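Local coordinates for protein DNA polymerase (Bacillus phage phi29, PDB 2PY5) that replicates the linear phage genome by protein-primed, highly processive strand-displacement DNA synthesis and proofreads with a 3'-5' exonuclease, at residues F[88-93]-F[402-407]; F[98-103]-F[412-417]; F[72-77]-F[103-108]. The protein carries 2 engineered substitutions. All blocks are in the same frame, centred on the assembly; numbering follows the deposited sequence.

Interaction 1 of 3, residues F[88-93]-F[402-407]. With nucleotides of chain C; nucleotides of chain B.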
loop_
_atom_site.group_PDB
_atom_site.type_symbol
_atom_site.label_atom_id
_atom_site.label_comp_id
_atom_site.label_asym_id
_atom_site.label_seq_id
_atom_site.Cartn_x
_atom_site.Cartn_y
_atom_site.Cartn_z
ATOM N N ASN F 88 -4.987 25.830 22.934
ATOM C CA ASN F 88 -3.578 25.488 23.191
ATOM C C ASN F 88 -3.353 24.006 23.385
ATOM O O ASN F 88 -2.592 23.577 24.232
ATOM C CB ASN F 88 -3.015 26.281 24.369
ATOM C CG ASN F 88 -2.976 27.742 24.089
ATOM O OD1 ASN F 88 -2.460 28.167 23.055
ATOM N ND2 ASN F 88 -3.530 28.535 25.000
ATOM N N THR F 89 -4.019 23.225 22.552
ATOM C CA THR F 89 -3.799 21.779 22.505
ATOM C C THR F 89 -3.762 21.324 21.058
ATOM O O THR F 89 -4.107 22.081 20.148
ATOM C CB THR F 89 -4.907 21.000 23.227
ATOM O OG1 THR F 89 -6.132 21.107 22.493
ATOM C CG2 THR F 89 -5.106 21.491 24.679
ATOM N N TYR F 90 -3.356 20.075 20.850
ATOM C CA TYR F 90 -3.350 19.465 19.523
ATOM C C TYR F 90 -4.003 18.090 19.617
ATOM O O TYR F 90 -3.959 17.435 20.661
ATOM C CB TYR F 90 -1.937 19.380 18.918
ATOM C CG TYR F 90 -1.024 18.427 19.647
ATOM C CD1 TYR F 90 -0.818 17.138 19.172
ATOM C CD2 TYR F 90 -0.389 18.805 20.814
ATOM C CE1 TYR F 90 -0.006 16.259 19.825
ATOM C CE2 TYR F 90 0.449 17.918 21.501
ATOM C CZ TYR F 90 0.639 16.649 20.993
ATOM O OH TYR F 90 1.431 15.733 21.648
ATOM N N ASN F 91 -4.678 17.715 18.540
ATOM C CA ASN F 91 -5.290 16.389 18.386
ATOM C C ASN F 91 -4.518 15.676 17.281
ATOM O O ASN F 91 -3.826 16.313 16.468
ATOM C CB ASN F 91 -6.769 16.539 18.009
ATOM C CG ASN F 91 -7.527 15.213 17.982
ATOM O OD1 ASN F 91 -7.119 14.232 18.599
ATOM N ND2 ASN F 91 -8.646 15.190 17.277
ATOM N N THR F 92 -4.599 14.346 17.262
ATOM C CA THR F 92 -3.953 13.565 16.220
ATOM C C THR F 92 -4.873 12.451 15.732
ATOM O O THR F 92 -5.770 12.029 16.441
ATOM C CB THR F 92 -2.639 12.905 16.706
ATOM O OG1 THR F 92 -2.897 12.144 17.881
ATOM C CG2 THR F 92 -1.607 13.947 17.054
ATOM N N ILE F 93 -4.616 11.998 14.502
ATOM C CA ILE F 93 -5.090 10.701 14.012
ATOM C C ILE F 93 -3.857 9.895 13.663
ATOM O O ILE F 93 -3.251 10.098 12.628
ATOM C CB ILE F 93 -6.019 10.807 12.778
ATOM C CG1 ILE F 93 -7.218 11.675 13.103
ATOM C CG2 ILE F 93 -6.420 9.419 12.328
ATOM C CD1 ILE F 93 -8.082 11.978 11.876
ATOM N N LYS F 402 -3.360 5.729 18.593
ATOM C CA LYS F 402 -2.177 5.865 19.435
ATOM C C LYS F 402 -1.982 7.359 19.753
ATOM O O LYS F 402 -2.154 8.241 18.877
ATOM C CB LYS F 402 -0.934 5.303 18.705
ATOM C CG LYS F 402 -0.859 3.764 18.579
ATOM C CD LYS F 402 -0.288 3.126 19.836
ATOM C CE LYS F 402 -0.518 1.621 19.896
ATOM N NZ LYS F 402 0.227 0.838 18.851
ATOM N N VAL F 403 -1.691 7.629 21.013
ATOM C CA VAL F 403 -1.578 8.980 21.536
ATOM C C VAL F 403 -0.118 9.278 21.830
ATOM O O VAL F 403 0.525 8.547 22.581
ATOM C CB VAL F 403 -2.396 9.132 22.831
ATOM C CG1 VAL F 403 -2.221 10.514 23.447
ATOM C CG2 VAL F 403 -3.875 8.825 22.551
ATOM N N PRO F 404 0.420 10.357 21.248
ATOM C CA PRO F 404 1.810 10.695 21.546
ATOM C C PRO F 404 1.997 11.303 22.916
ATOM O O PRO F 404 1.082 11.939 23.445
ATOM C CB PRO F 404 2.144 11.726 20.491
ATOM C CG PRO F 404 0.843 12.366 20.189
ATOM C CD PRO F 404 -0.190 11.327 20.323
ATOM N N TYR F 405 3.188 11.112 23.479
ATOM C CA TYR F 405 3.580 11.781 24.723
ATOM C C TYR F 405 5.093 11.864 24.787
ATOM O O TYR F 405 5.785 11.149 24.068
ATOM C CB TYR F 405 3.023 11.040 25.937
ATOM C CG TYR F 405 3.616 9.682 26.169
ATOM C CD1 TYR F 405 4.658 9.498 27.061
ATOM C CD2 TYR F 405 3.124 8.579 25.504
ATOM C CE1 TYR F 405 5.198 8.229 27.275
ATOM C CE2 TYR F 405 3.649 7.322 25.710
ATOM C CZ TYR F 405 4.682 7.151 26.583
ATOM O OH TYR F 405 5.189 5.883 26.769
ATOM N N LEU F 406 5.610 12.765 25.617
ATOM C CA LEU F 406 7.058 12.878 25.791
ATOM C C LEU F 406 7.502 11.965 26.919
ATOM O O LEU F 406 7.029 12.079 28.051
ATOM C CB LEU F 406 7.493 14.317 26.086
ATOM C CG LEU F 406 7.734 15.307 24.951
ATOM C CD1 LEU F 406 8.553 16.478 25.513
ATOM C CD2 LEU F 406 8.424 14.716 23.706
ATOM N N LYS F 407 8.407 11.053 26.593
ATOM C CA LYS F 407 9.017 10.160 27.578
ATOM C C LYS F 407 9.986 10.949 28.477
ATOM O O LYS F 407 10.308 12.107 28.192
ATOM C CB LYS F 407 9.742 9.011 26.857
ATOM C CG LYS F 407 8.839 8.166 25.978
ATOM C CD LYS F 407 9.526 6.922 25.392
ATOM C CE LYS F 407 10.630 7.265 24.401
ATOM N NZ LYS F 407 11.200 6.031 23.767
ATOM P P DG C 2 -16.340 9.115 10.887
ATOM O OP1 DG C 2 -17.393 8.821 9.888
ATOM O OP2 DG C 2 -15.972 8.084 11.887
ATOM O "O5'" DG C 2 -15.010 9.618 10.126
ATOM C "C5'" DG C 2 -15.181 10.649 9.157
ATOM C "C4'" DG C 2 -13.898 11.181 8.542
ATOM O "O4'" DG C 2 -13.331 12.193 9.394
ATOM C "C3'" DG C 2 -12.756 10.212 8.299
ATOM O "O3'" DG C 2 -12.229 10.558 7.047
ATOM C "C2'" DG C 2 -11.732 10.487 9.392
ATOM C "C1'" DG C 2 -11.939 11.980 9.537
ATOM N N9 DG C 2 -11.663 12.563 10.833
ATOM C C8 DG C 2 -11.821 11.994 12.070
ATOM N N7 DG C 2 -11.521 12.802 13.046
ATOM C C5 DG C 2 -11.158 13.981 12.396
ATOM C C6 DG C 2 -10.725 15.212 12.926
ATOM O O6 DG C 2 -10.591 15.504 14.119
ATOM N N1 DG C 2 -10.461 16.150 11.925
ATOM C C2 DG C 2 -10.586 15.923 10.572
ATOM N N2 DG C 2 -10.279 16.942 9.747
ATOM N N3 DG C 2 -10.988 14.760 10.064
ATOM C C4 DG C 2 -11.251 13.852 11.034
ATOM P P DT B 5 3.886 -0.015 18.751
ATOM O OP1 DT B 5 3.980 -1.487 18.938
ATOM O OP2 DT B 5 2.822 0.758 19.431
ATOM O "O5'" DT B 5 5.266 0.650 19.220
ATOM C "C5'" DT B 5 6.507 0.105 18.804
ATOM C "C4'" DT B 5 7.594 1.160 18.871
ATOM O "O4'" DT B 5 7.400 2.151 17.833
ATOM C "C3'" DT B 5 7.659 1.959 20.165
ATOM O "O3'" DT B 5 9.019 2.241 20.456
ATOM C "C2'" DT B 5 6.873 3.231 19.856
ATOM C "C1'" DT B 5 7.266 3.445 18.406
ATOM N N1 DT B 5 6.260 4.134 17.549
ATOM C C2 DT B 5 6.655 5.188 16.751
ATOM O O2 DT B 5 7.803 5.645 16.671
ATOM N N3 DT B 5 5.623 5.699 15.996
ATOM C C4 DT B 5 4.302 5.291 15.968
ATOM O O4 DT B 5 3.487 5.833 15.227
ATOM C C5 DT B 5 3.968 4.181 16.815
ATOM C C7 DT B 5 2.575 3.645 16.872
ATOM C C6 DT B 5 4.954 3.654 17.562
HETATM O O HOH W 1 -3.920 9.643 17.479
#
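The Tyr90 ring meets Pro404 at its edge: CG of the proline lies near the ring plane, 3.7 Å from Tyr90 OH and 4.0 Å from Tyr90 CE1, the two side chains sliding past each other in opposite directions. The methyl CG2 of Thr92 also lies in plane at the ring edge, and Trp81 meets the Tyr90 ring edge-to-face. The Tyr405 ring has Val403 O in plane at its own edge. The contact sets strand 89-93 of the exonuclease domain against strand 402-406, the first strand of the antiparallel TPR2 hairpin, an insertion characteristic of protein-primed B-family polymerases. The strands approach to 7.6 Å at 137° and are not paired in one sheet; side chains and one water fill the contact. In Tyr90, CG sits between the backbone N and the carbonyl carbon (chi1 67°); the ring reaches toward Pro404, and its hydroxyl is hydrogen-bonded to Glu75 of helix 63-76. Thr92 and Pro404 meet tip to tip, OG1 3.7 Å from CD in van der Waals contact, while Trp81 NE1 hydrogen-bonds to OG1. The water lies 2.7 Å from Thr92 OG1, donates to Lys402 O at 2.7 Å, and makes a weak bond to Thr92 O. Bound DNA borders both strands. Ile93, which takes part in template-primer binding, touches the guanine of DG2 of chain C with CD1. Lys402, bent at chi2 and chi4, runs past the methyl C7 of DT5 of chain B to its phosphate, where NZ, hydrogen-bonded also to Arg96 O, donates to OP2 at 2.7 Å.

Interaction 2 of 3, residues F[98-103]-F[412-417]. With EDO (1,2-ethanediol), chain O; nucleotides of chain B; nucleotides of chain C.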
loop_
_atom_site.group_PDB
_atom_site.type_symbol
_atom_site.label_atom_id
_atom_site.label_comp_id
_atom_site.label_asym_id
_atom_site.label_seq_id
_atom_site.Cartn_x
_atom_site.Cartn_y
_atom_site.Cartn_z
ATOM N N GLY F 98 0.395 2.610 13.569
ATOM C CA GLY F 98 1.408 3.636 13.429
ATOM C C GLY F 98 1.345 4.429 12.139
ATOM O O GLY F 98 2.335 5.063 11.774
ATOM N N GLN F 99 0.185 4.429 11.477
ATOM C CA GLN F 99 -0.016 5.298 10.315
ATOM C C GLN F 99 -0.488 6.677 10.781
ATOM O O GLN F 99 -1.440 6.772 11.544
ATOM C CB GLN F 99 -0.996 4.667 9.347
ATOM C CG GLN F 99 -0.495 3.309 8.859
ATOM C CD GLN F 99 -0.760 3.038 7.412
ATOM O OE1 GLN F 99 -1.249 1.961 7.056
ATOM N NE2 GLN F 99 -0.428 3.997 6.557
ATOM N N TRP F 100 0.177 7.726 10.296
ATOM C CA TRP F 100 -0.102 9.117 10.665
ATOM C C TRP F 100 -0.971 9.766 9.607
ATOM O O TRP F 100 -0.623 9.722 8.402
ATOM C CB TRP F 100 1.192 9.923 10.821
ATOM C CG TRP F 100 1.998 9.518 12.029
ATOM C CD1 TRP F 100 2.313 8.242 12.423
ATOM C CD2 TRP F 100 2.592 10.393 12.977
ATOM N NE1 TRP F 100 3.043 8.277 13.579
ATOM C CE2 TRP F 100 3.244 9.584 13.934
ATOM C CE3 TRP F 100 2.642 11.784 13.122
ATOM C CZ2 TRP F 100 3.917 10.132 15.017
ATOM C CZ3 TRP F 100 3.337 12.330 14.219
ATOM C CH2 TRP F 100 3.958 11.502 15.132
ATOM N N TYR F 101 -2.094 10.338 10.049
ATOM C CA TYR F 101 -3.075 10.982 9.132
ATOM C C TYR F 101 -3.243 12.474 9.389
ATOM O O TYR F 101 -3.534 13.218 8.457
ATOM C CB TYR F 101 -4.460 10.343 9.225
ATOM C CG TYR F 101 -4.496 8.907 8.795
ATOM C CD1 TYR F 101 -4.199 7.903 9.693
ATOM C CD2 TYR F 101 -4.793 8.558 7.499
ATOM C CE1 TYR F 101 -4.220 6.599 9.318
ATOM C CE2 TYR F 101 -4.818 7.240 7.087
ATOM C CZ TYR F 101 -4.517 6.248 8.002
ATOM O OH TYR F 101 -4.555 4.920 7.630
ATOM N N MET F 102 -3.095 12.922 10.630
ATOM C CA MET F 102 -3.471 14.295 10.987
ATOM C C MET F 102 -2.839 14.721 12.294
ATOM O O MET F 102 -2.776 13.947 13.248
ATOM C CB MET F 102 -5.009 14.426 11.096
ATOM C CG MET F 102 -5.497 15.868 11.346
ATOM S SD MET F 102 -7.222 15.945 11.806
ATOM C CE MET F 102 -7.107 15.353 13.486
ATOM N N ILE F 103 -2.414 15.984 12.320
ATOM C CA ILE F 103 -2.145 16.736 13.550
ATOM C C ILE F 103 -2.963 18.024 13.436
ATOM O O ILE F 103 -2.781 18.766 12.486
ATOM C CB ILE F 103 -0.670 17.119 13.699
ATOM C CG1 ILE F 103 0.242 15.899 13.613
ATOM C CG2 ILE F 103 -0.443 17.861 15.045
ATOM C CD1 ILE F 103 1.736 16.254 13.452
ATOM N N LEU F 412 9.608 11.070 21.849
ATOM C CA LEU F 412 8.217 10.687 21.764
ATOM C C LEU F 412 8.010 9.202 22.039
ATOM O O LEU F 412 8.744 8.349 21.513
ATOM C CB LEU F 412 7.662 11.010 20.378
ATOM C CG LEU F 412 7.416 12.486 20.099
ATOM C CD1 LEU F 412 6.887 12.661 18.700
ATOM C CD2 LEU F 412 6.439 13.082 21.138
ATOM N N GLY F 413 6.983 8.911 22.829
ATOM C CA GLY F 413 6.450 7.575 22.989
ATOM C C GLY F 413 4.989 7.617 22.583
ATOM O O GLY F 413 4.438 8.701 22.324
ATOM N N PHE F 414 4.372 6.444 22.498
ATOM C CA PHE F 414 2.989 6.318 22.054
ATOM C C PHE F 414 2.250 5.326 22.925
ATOM O O PHE F 414 2.783 4.251 23.254
ATOM C CB PHE F 414 2.960 5.896 20.592
ATOM C CG PHE F 414 3.704 6.846 19.708
ATOM C CD1 PHE F 414 5.072 6.723 19.526
ATOM C CD2 PHE F 414 3.049 7.899 19.109
ATOM C CE1 PHE F 414 5.772 7.621 18.750
ATOM C CE2 PHE F 414 3.748 8.810 18.325
ATOM C CZ PHE F 414 5.100 8.670 18.146
ATOM N N ARG F 415 1.051 5.708 23.353
ATOM C CA ARG F 415 0.208 4.838 24.162
ATOM C C ARG F 415 -1.059 4.551 23.383
ATOM O O ARG F 415 -1.527 5.393 22.638
ATOM C CB ARG F 415 -0.130 5.483 25.515
ATOM C CG ARG F 415 -0.912 6.788 25.468
ATOM C CD ARG F 415 -1.201 7.283 26.856
ATOM N NE ARG F 415 -1.780 8.621 26.878
ATOM C CZ ARG F 415 -3.073 8.895 26.713
ATOM N NH1 ARG F 415 -3.953 7.935 26.494
ATOM N NH2 ARG F 415 -3.481 10.154 26.764
ATOM N N LEU F 416 -1.616 3.356 23.565
ATOM C CA LEU F 416 -2.898 3.060 22.990
ATOM C C LEU F 416 -3.941 3.935 23.668
ATOM O O LEU F 416 -4.006 4.004 24.894
ATOM C CB LEU F 416 -3.265 1.580 23.158
ATOM C CG LEU F 416 -4.430 1.008 22.375
ATOM C CD1 LEU F 416 -4.211 1.096 20.852
ATOM C CD2 LEU F 416 -4.677 -0.434 22.824
ATOM N N GLY F 417 -4.760 4.585 22.854
ATOM C CA GLY F 417 -5.781 5.485 23.341
ATOM C C GLY F 417 -7.079 4.812 23.716
ATOM O O GLY F 417 -7.151 3.586 23.891
HETATM C C1 EDO O . 1.363 9.538 29.307
HETATM O O1 EDO O . 0.204 10.035 28.629
HETATM C C2 EDO O . 1.139 8.094 29.767
HETATM O O2 EDO O . 2.115 7.186 29.231
ATOM P P DT B 5 3.886 -0.015 18.751
ATOM O OP1 DT B 5 3.980 -1.487 18.938
ATOM O OP2 DT B 5 2.822 0.758 19.431
ATOM O "O5'" DT B 5 5.266 0.650 19.220
ATOM C "C5'" DT B 5 6.507 0.105 18.804
ATOM C "C4'" DT B 5 7.594 1.160 18.871
ATOM O "O4'" DT B 5 7.400 2.151 17.833
ATOM C "C3'" DT B 5 7.659 1.959 20.165
ATOM O "O3'" DT B 5 9.019 2.241 20.456
ATOM C "C2'" DT B 5 6.873 3.231 19.856
ATOM C "C1'" DT B 5 7.266 3.445 18.406
ATOM N N1 DT B 5 6.260 4.134 17.549
ATOM C C2 DT B 5 6.655 5.188 16.751
ATOM O O2 DT B 5 7.803 5.645 16.671
ATOM N N3 DT B 5 5.623 5.699 15.996
ATOM C C4 DT B 5 4.302 5.291 15.968
ATOM O O4 DT B 5 3.487 5.833 15.227
ATOM C C5 DT B 5 3.968 4.181 16.815
ATOM C C7 DT B 5 2.575 3.645 16.872
ATOM C C6 DT B 5 4.954 3.654 17.562
ATOM P P DG C 2 -16.340 9.115 10.887
ATOM O OP1 DG C 2 -17.393 8.821 9.888
ATOM O OP2 DG C 2 -15.972 8.084 11.887
ATOM O "O5'" DG C 2 -15.010 9.618 10.126
ATOM C "C5'" DG C 2 -15.181 10.649 9.157
ATOM C "C4'" DG C 2 -13.898 11.181 8.542
ATOM O "O4'" DG C 2 -13.331 12.193 9.394
ATOM C "C3'" DG C 2 -12.756 10.212 8.299
ATOM O "O3'" DG C 2 -12.229 10.558 7.047
ATOM C "C2'" DG C 2 -11.732 10.487 9.392
ATOM C "C1'" DG C 2 -11.939 11.980 9.537
ATOM N N9 DG C 2 -11.663 12.563 10.833
ATOM C C8 DG C 2 -11.821 11.994 12.070
ATOM N N7 DG C 2 -11.521 12.802 13.046
ATOM C C5 DG C 2 -11.158 13.981 12.396
ATOM C C6 DG C 2 -10.725 15.212 12.926
ATOM O O6 DG C 2 -10.591 15.504 14.119
ATOM N N1 DG C 2 -10.461 16.150 11.925
ATOM C C2 DG C 2 -10.586 15.923 10.572
ATOM N N2 DG C 2 -10.279 16.942 9.747
ATOM N N3 DG C 2 -10.988 14.760 10.064
ATOM C C4 DG C 2 -11.251 13.852 11.034
ATOM P P DA C 3 -12.096 9.457 5.911
ATOM O OP1 DA C 3 -11.661 10.199 4.712
ATOM O OP2 DA C 3 -13.329 8.604 5.949
ATOM O "O5'" DA C 3 -10.891 8.543 6.419
ATOM C "C5'" DA C 3 -9.584 8.998 6.218
ATOM C "C4'" DA C 3 -8.659 8.155 7.072
ATOM O "O4'" DA C 3 -8.976 8.387 8.458
ATOM C "C3'" DA C 3 -8.778 6.651 6.888
ATOM O "O3'" DA C 3 -7.775 6.209 5.990
ATOM C "C2'" DA C 3 -8.501 6.086 8.288
ATOM C "C1'" DA C 3 -8.863 7.208 9.251
ATOM N N9 DA C 3 -10.169 7.157 9.912
ATOM C C8 DA C 3 -11.389 6.932 9.312
ATOM N N7 DA C 3 -12.415 7.004 10.135
ATOM C C5 DA C 3 -11.828 7.307 11.353
ATOM C C6 DA C 3 -12.357 7.514 12.643
ATOM N N6 DA C 3 -13.664 7.444 12.920
ATOM N N1 DA C 3 -11.488 7.805 13.644
ATOM C C2 DA C 3 -10.177 7.873 13.367
ATOM N N3 DA C 3 -9.564 7.693 12.194
ATOM C C4 DA C 3 -10.450 7.417 11.226
#
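Trp100 and Phe414 meet rim to rim, neither ring over the face of the other. Phe414 CE2 comes to 3.6 Å from Trp100 CZ2, with the six-membered ring centroids 5.9 Å apart and the planes at 73°. This is the tight part of the contact, and a DNA base completes it. The thymine of DT5 of chain B lies over one face of Phe414, its N3 3.3 Å above the phenylalanine ring plane and offset toward the rim, while Phe414 CE1 approaches C2 of the base to 3.3 Å. The indole also bonds the same base at its edge: Trp100 NE1 donates to thymine O4 at 3.0 Å along a nearly straight N-H path (164°), with O4 in the plane of the tryptophan. One aromatic thus supports the base from its face and the other probably limits its rotation; together they form a binding place for a base of the bound strand between the exonuclease domain and the TPR2 hairpin. Phe414 CG is anti to the carbonyl carbon (chi1 -57°), which directs the ring toward Trp100 and the thymine. Beyond Phe414 the tight packing ends: Arg415 and Leu416 take no part in the contact and are exposed in the complex, and Arg415 NE binds O1 of an ethanediol, probably from the crystallisation liquor, at 3.0 Å through a bent bond. On the 98-103 side, Tyr101 and Met102 form a classic beta bulge opposite Ile93; the Tyr101 ring carries the sugar of DA3 of chain C over one face. Trp100 packs on Lys64 and Ile71 of helix 63-76 and on Ile94 of strand 89-94, Leu412 touches Ile71 and Asn72 of that helix, and Phe414 rests on Pro404 of strand 402-406.

Interaction 3 of 3, residues F[72-77]-F[103-108]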
loop_
_atom_site.group_PDB
_atom_site.type_symbol
_atom_site.label_atom_id
_atom_site.label_comp_id
_atom_site.label_asym_id
_atom_site.label_seq_id
_atom_site.Cartn_x
_atom_site.Cartn_y
_atom_site.Cartn_z
ATOM N N ASN F 72 7.275 17.085 18.925
ATOM C CA ASN F 72 8.347 17.444 19.852
ATOM C C ASN F 72 8.324 18.946 20.165
ATOM O O ASN F 72 8.517 19.353 21.298
ATOM C CB ASN F 72 9.719 17.044 19.292
ATOM C CG ASN F 72 10.112 15.624 19.664
ATOM O OD1 ASN F 72 9.802 14.657 18.927
ATOM N ND2 ASN F 72 10.750 15.473 20.792
ATOM N N TRP F 73 8.081 19.778 19.158
ATOM C CA TRP F 73 8.028 21.226 19.386
ATOM C C TRP F 73 6.796 21.602 20.210
ATOM O O TRP F 73 6.898 22.335 21.187
ATOM C CB TRP F 73 8.025 21.989 18.060
ATOM C CG TRP F 73 8.098 23.488 18.205
ATOM C CD1 TRP F 73 9.229 24.257 18.164
ATOM C CD2 TRP F 73 7.007 24.401 18.425
ATOM N NE1 TRP F 73 8.919 25.569 18.345
ATOM C CE2 TRP F 73 7.565 25.698 18.507
ATOM C CE3 TRP F 73 5.624 24.254 18.557
ATOM C CZ2 TRP F 73 6.787 26.835 18.717
ATOM C CZ3 TRP F 73 4.849 25.374 18.751
ATOM C CH2 TRP F 73 5.437 26.657 18.852
ATOM N N LEU F 74 5.634 21.069 19.819
ATOM C CA LEU F 74 4.393 21.403 20.489
ATOM C C LEU F 74 4.513 21.138 21.982
ATOM O O LEU F 74 4.172 21.981 22.784
ATOM C CB LEU F 74 3.209 20.627 19.879
ATOM C CG LEU F 74 2.795 21.076 18.484
ATOM C CD1 LEU F 74 1.911 20.016 17.846
ATOM C CD2 LEU F 74 2.052 22.410 18.526
ATOM N N GLU F 75 5.039 19.959 22.330
ATOM C CA GLU F 75 5.168 19.526 23.725
ATOM C C GLU F 75 6.105 20.400 24.547
ATOM O O GLU F 75 5.977 20.441 25.768
ATOM C CB GLU F 75 5.635 18.069 23.767
ATOM C CG GLU F 75 4.552 17.080 23.300
ATOM C CD GLU F 75 3.500 16.827 24.357
ATOM O OE1 GLU F 75 3.828 16.920 25.567
ATOM O OE2 GLU F 75 2.344 16.501 23.997
ATOM N N ARG F 76 7.046 21.083 23.890
ATOM C CA ARG F 76 7.982 21.970 24.584
ATOM C C ARG F 76 7.581 23.441 24.550
ATOM O O ARG F 76 8.252 24.290 25.142
ATOM C CB ARG F 76 9.374 21.805 23.984
ATOM C CG ARG F 76 10.014 20.454 24.278
ATOM C CD ARG F 76 11.278 20.322 23.501
ATOM N NE ARG F 76 12.056 19.139 23.879
ATOM C CZ ARG F 76 11.796 17.912 23.430
ATOM N NH1 ARG F 76 10.796 17.680 22.604
ATOM N NH2 ARG F 76 12.556 16.901 23.814
ATOM N N ASN F 77 6.488 23.742 23.873
ATOM C CA ASN F 77 6.095 25.107 23.614
ATOM C C ASN F 77 4.649 25.369 24.015
ATOM O O ASN F 77 3.976 26.236 23.436
ATOM C CB ASN F 77 6.365 25.453 22.160
ATOM C CG ASN F 77 7.835 25.724 21.903
ATOM O OD1 ASN F 77 8.309 26.860 22.082
ATOM N ND2 ASN F 77 8.572 24.687 21.510
ATOM N N ILE F 103 -2.414 15.984 12.320
ATOM C CA ILE F 103 -2.145 16.736 13.550
ATOM C C ILE F 103 -2.963 18.024 13.436
ATOM O O ILE F 103 -2.781 18.766 12.486
ATOM C CB ILE F 103 -0.670 17.119 13.699
ATOM C CG1 ILE F 103 0.242 15.899 13.613
ATOM C CG2 ILE F 103 -0.443 17.861 15.045
ATOM C CD1 ILE F 103 1.736 16.254 13.452
ATOM N N ASP F 104 -3.861 18.263 14.383
ATOM C CA ASP F 104 -4.758 19.438 14.357
ATOM C C ASP F 104 -4.420 20.289 15.569
ATOM O O ASP F 104 -4.656 19.881 16.706
ATOM C CB ASP F 104 -6.194 18.970 14.396
ATOM C CG ASP F 104 -7.206 20.074 14.119
ATOM O OD1 ASP F 104 -8.419 19.768 14.119
ATOM O OD2 ASP F 104 -6.782 21.224 13.912
ATOM N N ILE F 105 -3.857 21.476 15.326
ATOM C CA ILE F 105 -3.366 22.324 16.391
ATOM C C ILE F 105 -4.387 23.415 16.648
ATOM O O ILE F 105 -4.678 24.226 15.752
ATOM C CB ILE F 105 -2.010 22.955 16.000
ATOM C CG1 ILE F 105 -0.969 21.872 15.672
ATOM C CG2 ILE F 105 -1.498 23.904 17.115
ATOM C CD1 ILE F 105 0.215 22.391 14.904
ATOM N N CYS F 106 -4.938 23.426 17.854
ATOM C CA CYS F 106 -6.038 24.329 18.221
ATOM C C CYS F 106 -5.516 25.503 19.024
ATOM O O CYS F 106 -4.961 25.309 20.097
ATOM C CB CYS F 106 -7.034 23.597 19.104
ATOM S SG CYS F 106 -8.411 24.607 19.625
ATOM N N LEU F 107 -5.736 26.718 18.543
ATOM C CA LEU F 107 -5.379 27.915 19.301
ATOM C C LEU F 107 -6.514 28.383 20.210
ATOM O O LEU F 107 -6.270 28.970 21.273
ATOM C CB LEU F 107 -4.945 29.029 18.351
ATOM C CG LEU F 107 -3.562 28.884 17.705
ATOM C CD1 LEU F 107 -2.486 28.821 18.785
ATOM C CD2 LEU F 107 -3.471 27.684 16.750
ATOM N N GLY F 108 -7.751 28.110 19.813
ATOM C CA GLY F 108 -8.921 28.509 20.568
ATOM C C GLY F 108 -9.852 29.201 19.613
ATOM O O GLY F 108 -9.917 28.818 18.440
#
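Leu74 and Ile105 face each other from helix to strand, and the leucine makes about half of the contact. Its CB leaves the helix toward strand 103-108. CG follows, set anti to the carbonyl carbon (chi1 -71°), and both methyls lie against the Ile105 side chain, which crosses the leucine obliquely. CD1 meets Ile105 CG1 and Ile105 CD1, both at 4.1 Å, and also touches Ile103 CG2 at 4.2 Å. CD2 touches Ile105 CD1 and Ile105 CG2, both at 4.1 Å. The contact is wholly apolar and buried: helix 63-76 packs on the mixed sheet of the exonuclease domain, which has the RNase H-like fold of DnaQ-type proofreading exonucleases. On the strand side, Ile105 also touches Val51 and Leu52 of helix 44-54, and Phe79 packs against both Leu74 and Ile105. At Asn77 the side chain folds back on the preceding turn. Its ND2 donates to Trp73 O at 2.9 Å, nearly straight (165°), while Arg76 N reaches that carbonyl from the opposite face of its plane. The same Asn77 ND2 sits 3.2 Å above the Trp73 ring plane, and Trp73 NE1 is hydrogen-bonded to Asp45.

From the N terminus, helix 63-76 supplies residues 72-77, and interaction 3 closes a loop of 25 residues back onto strand 100-110. Within it lie 88-93 and 98-102, Ile103 being shared by interactions 2 and 3. Interactions 1 and 2 each close a loop of 308 residues, from the exonuclease region to the TPR2 hairpin, so both cross interaction 3 and cross each other. Strands 89-94 and 100-110 are neighbours in the exonuclease sheet, as are 402-406 and 412-416 in the hairpin; two adjacent strands are thus joined to two adjacent strands. Interaction 3 ties helix to sheet; interactions 1 and 2, both beside bound DNA, tie the sheet to the hairpin.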